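Local coordinates for protein terminase large subunit (Thermus phage G20c, PDB 5M1P) that packages viral DNA into empty procapsids as the ATP-driven motor subunit of the terminase and cuts the genome with its nuclease domain to start and end packaging, at residues Gln47-Phe52 against His175-Met180. Sequence-based numbering, arbitrary orientation.
Sequences QDYSVF and HDDIVM. With CA (calcium ion), chain C.
A calcium ion joins Asp48 and Tyr49 to Asp177, drawing together oxygens that would probably repel one another without it. Asp48 gives OD2, Tyr49 its backbone O and Asp177 OD2, the last 2.4 Å from the calcium; a water, Asp42 OD1 and Phe43 O bring the ligands to six. Held by the shared cation, Tyr49 O and Asp177 OD2 lie just 3.1 Å apart without a hydrogen bond. The two carboxylates reach the ion with their planes only 18° apart. Asp48 folds back over its own backbone, CG lying between N and the carbonyl carbon (chi1 58°), and hydrogen bonds from Asn46 N to OD1 and Lys45 N to OD2 steady it on the preceding loop. Both oxygens of Asp177 are employed: while OD2 binds the metal, OD1 accepts a 2.7 Å hydrogen bond from a water that in turn takes the N-H of Tyr49, which should fix the tilt of the carboxylate.

This is the metal centre of an RNase H-like nuclease, where the last acidic ligand, from the first turn of helix 177-186, meets central strand 49-56 beside Asp42 of neighbouring strand 37-42. Asp42 and Asp177 probably hold catalytic magnesium at this site when the enzyme works.

On the side of Asp177 away from the calcium, OD1 lies near the plane of the Tyr49 ring at its edge, 3.8 Å from Tyr49 CD1, and also touches Tyr49 CB. Farther out, Tyr49 directs the CE1 edge of its ring at one face of His175 in a T-shaped pair, centroids 5.4 Å apart and planes at 62°. Deeper in the fold Val51 CG2 presses on Asp177 CB at 3.6 Å and also meets Ile178 CG1, whose side chain continues onto Thr148 and Ile149 of helix 147-154.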
loop_
_atom_site.group_PDB
_atom_site.type_symbol
_atom_site.label_atom_id
_atom_site.label_comp_id
_atom_site.label_asym_id
_atom_site.label_seq_id
_atom_site.Cartn_x
_atom_site.Cartn_y
_atom_site.Cartn_z
ATOM N N GLN A 47 1.665 -15.549 6.765
ATOM C CA GLN A 47 1.201 -14.985 8.046
ATOM C C GLN A 47 1.361 -13.466 8.078
ATOM O O GLN A 47 0.921 -12.809 9.031
ATOM C CB GLN A 47 1.973 -15.592 9.219
ATOM N N ASP A 48 2.017 -12.918 7.056
ATOM C CA ASP A 48 2.147 -11.476 6.901
ATOM C C ASP A 48 0.803 -10.800 6.643
ATOM O O ASP A 48 -0.173 -11.440 6.251
ATOM C CB ASP A 48 3.128 -11.131 5.774
ATOM C CG ASP A 48 2.732 -11.716 4.436
ATOM O OD1 ASP A 48 2.842 -12.943 4.274
ATOM O OD2 ASP A 48 2.324 -10.945 3.543
ATOM N N TYR A 49 0.779 -9.494 6.846
ATOM C CA TYR A 49 -0.429 -8.716 6.624
ATOM C C TYR A 49 -0.711 -8.516 5.135
ATOM O O TYR A 49 0.204 -8.442 4.297
ATOM C CB TYR A 49 -0.335 -7.339 7.302
ATOM C CG TYR A 49 -0.273 -7.403 8.812
ATOM C CD1 TYR A 49 0.943 -7.523 9.473
ATOM C CD2 TYR A 49 -1.431 -7.363 9.589
ATOM C CE1 TYR A 49 1.010 -7.608 10.851
ATOM C CE2 TYR A 49 -1.371 -7.448 10.977
ATOM C CZ TYR A 49 -0.149 -7.573 11.596
ATOM O OH TYR A 49 -0.067 -7.650 12.971
ATOM N N SER A 50 -1.995 -8.418 4.833
ATOM C CA SER A 50 -2.473 -7.878 3.576
ATOM C C SER A 50 -2.897 -6.454 3.840
ATOM O O SER A 50 -3.531 -6.198 4.849
ATOM C CB SER A 50 -3.678 -8.674 3.071
ATOM O OG SER A 50 -4.704 -8.777 4.049
ATOM N N VAL A 51 -2.526 -5.546 2.938
ATOM C CA VAL A 51 -2.906 -4.146 3.052
ATOM C C VAL A 51 -3.364 -3.624 1.702
ATOM O O VAL A 51 -2.636 -3.688 0.704
ATOM C CB VAL A 51 -1.749 -3.281 3.555
ATOM C CG1 VAL A 51 -2.215 -1.845 3.774
ATOM C CG2 VAL A 51 -1.187 -3.856 4.837
ATOM N N PHE A 52 -4.567 -3.058 1.703
ATOM C CA PHE A 52 -5.179 -2.495 0.508
ATOM C C PHE A 52 -5.414 -1.016 0.772
ATOM O O PHE A 52 -6.147 -0.675 1.692
ATOM C CB PHE A 52 -6.514 -3.188 0.180
ATOM C CG PHE A 52 -6.448 -4.697 0.134
ATOM C CD1 PHE A 52 -5.326 -5.357 -0.347
ATOM C CD2 PHE A 52 -7.533 -5.457 0.556
ATOM C CE1 PHE A 52 -5.268 -6.739 -0.391
ATOM C CE2 PHE A 52 -7.481 -6.841 0.502
ATOM C CZ PHE A 52 -6.350 -7.481 0.039
ATOM N N HIS A 175 7.647 -4.951 9.973
ATOM C CA HIS A 175 6.858 -5.240 8.793
ATOM C C HIS A 175 6.898 -4.054 7.849
ATOM O O HIS A 175 7.167 -2.920 8.274
ATOM C CB HIS A 175 5.395 -5.504 9.166
ATOM C CG HIS A 175 5.206 -6.372 10.367
ATOM N ND1 HIS A 175 5.753 -7.632 10.476
ATOM C CD2 HIS A 175 4.520 -6.159 11.511
ATOM C CE1 HIS A 175 5.416 -8.154 11.640
ATOM N NE2 HIS A 175 4.665 -7.282 12.284
ATOM N N ASP A 176 6.579 -4.294 6.577
ATOM C CA ASP A 176 6.509 -3.203 5.600
ATOM C C ASP A 176 5.288 -3.276 4.684
ATOM O O ASP A 176 5.274 -2.603 3.656
ATOM C CB ASP A 176 7.803 -3.125 4.775
ATOM C CG ASP A 176 8.003 -4.323 3.872
ATOM O OD1 ASP A 176 7.140 -5.214 3.840
ATOM O OD2 ASP A 176 9.047 -4.362 3.182
ATOM N N ASP A 177 4.263 -4.034 5.073
ATOM C CA ASP A 177 3.113 -4.257 4.183
ATOM C C ASP A 177 2.358 -2.958 3.930
ATOM O O ASP A 177 1.835 -2.746 2.838
ATOM C CB ASP A 177 2.130 -5.282 4.756
ATOM C CG ASP A 177 2.816 -6.457 5.387
ATOM O OD1 ASP A 177 3.089 -6.393 6.604
ATOM O OD2 ASP A 177 3.100 -7.442 4.676
ATOM N N ILE A 178 2.272 -2.112 4.956
ATOM C CA ILE A 178 1.590 -0.818 4.811
ATOM C C ILE A 178 2.409 0.098 3.900
ATOM O O ILE A 178 1.885 0.731 2.982
ATOM C CB ILE A 178 1.361 -0.114 6.161
ATOM C CG1 ILE A 178 0.482 -0.967 7.087
ATOM C CG2 ILE A 178 0.752 1.280 5.951
ATOM C CD1 ILE A 178 0.459 -0.485 8.518
ATOM N N VAL A 179 3.713 0.138 4.139
ATOM C CA VAL A 179 4.619 0.958 3.328
ATOM C C VAL A 179 4.485 0.603 1.852
ATOM O O VAL A 179 4.327 1.474 0.997
ATOM C CB VAL A 179 6.093 0.797 3.787
ATOM C CG1 VAL A 179 7.024 1.605 2.894
ATOM C CG2 VAL A 179 6.250 1.237 5.244
ATOM N N MET A 180 4.538 -0.693 1.569
ATOM C CA MET A 180 4.485 -1.159 0.202
ATOM C C MET A 180 3.123 -0.921 -0.448
ATOM O O MET A 180 3.071 -0.508 -1.602
ATOM C CB MET A 180 4.899 -2.633 0.116
ATOM C CG MET A 180 6.376 -2.876 0.430
ATOM S SD MET A 180 7.534 -1.769 -0.394
ATOM C CE MET A 180 7.098 -1.966 -2.116
HETATM CA CA CA C . 2.012 -8.677 2.907
HETATM O O HOH W 1 3.653 -8.706 7.791
HETATM O O HOH W 2 4.175 -8.969 2.095
#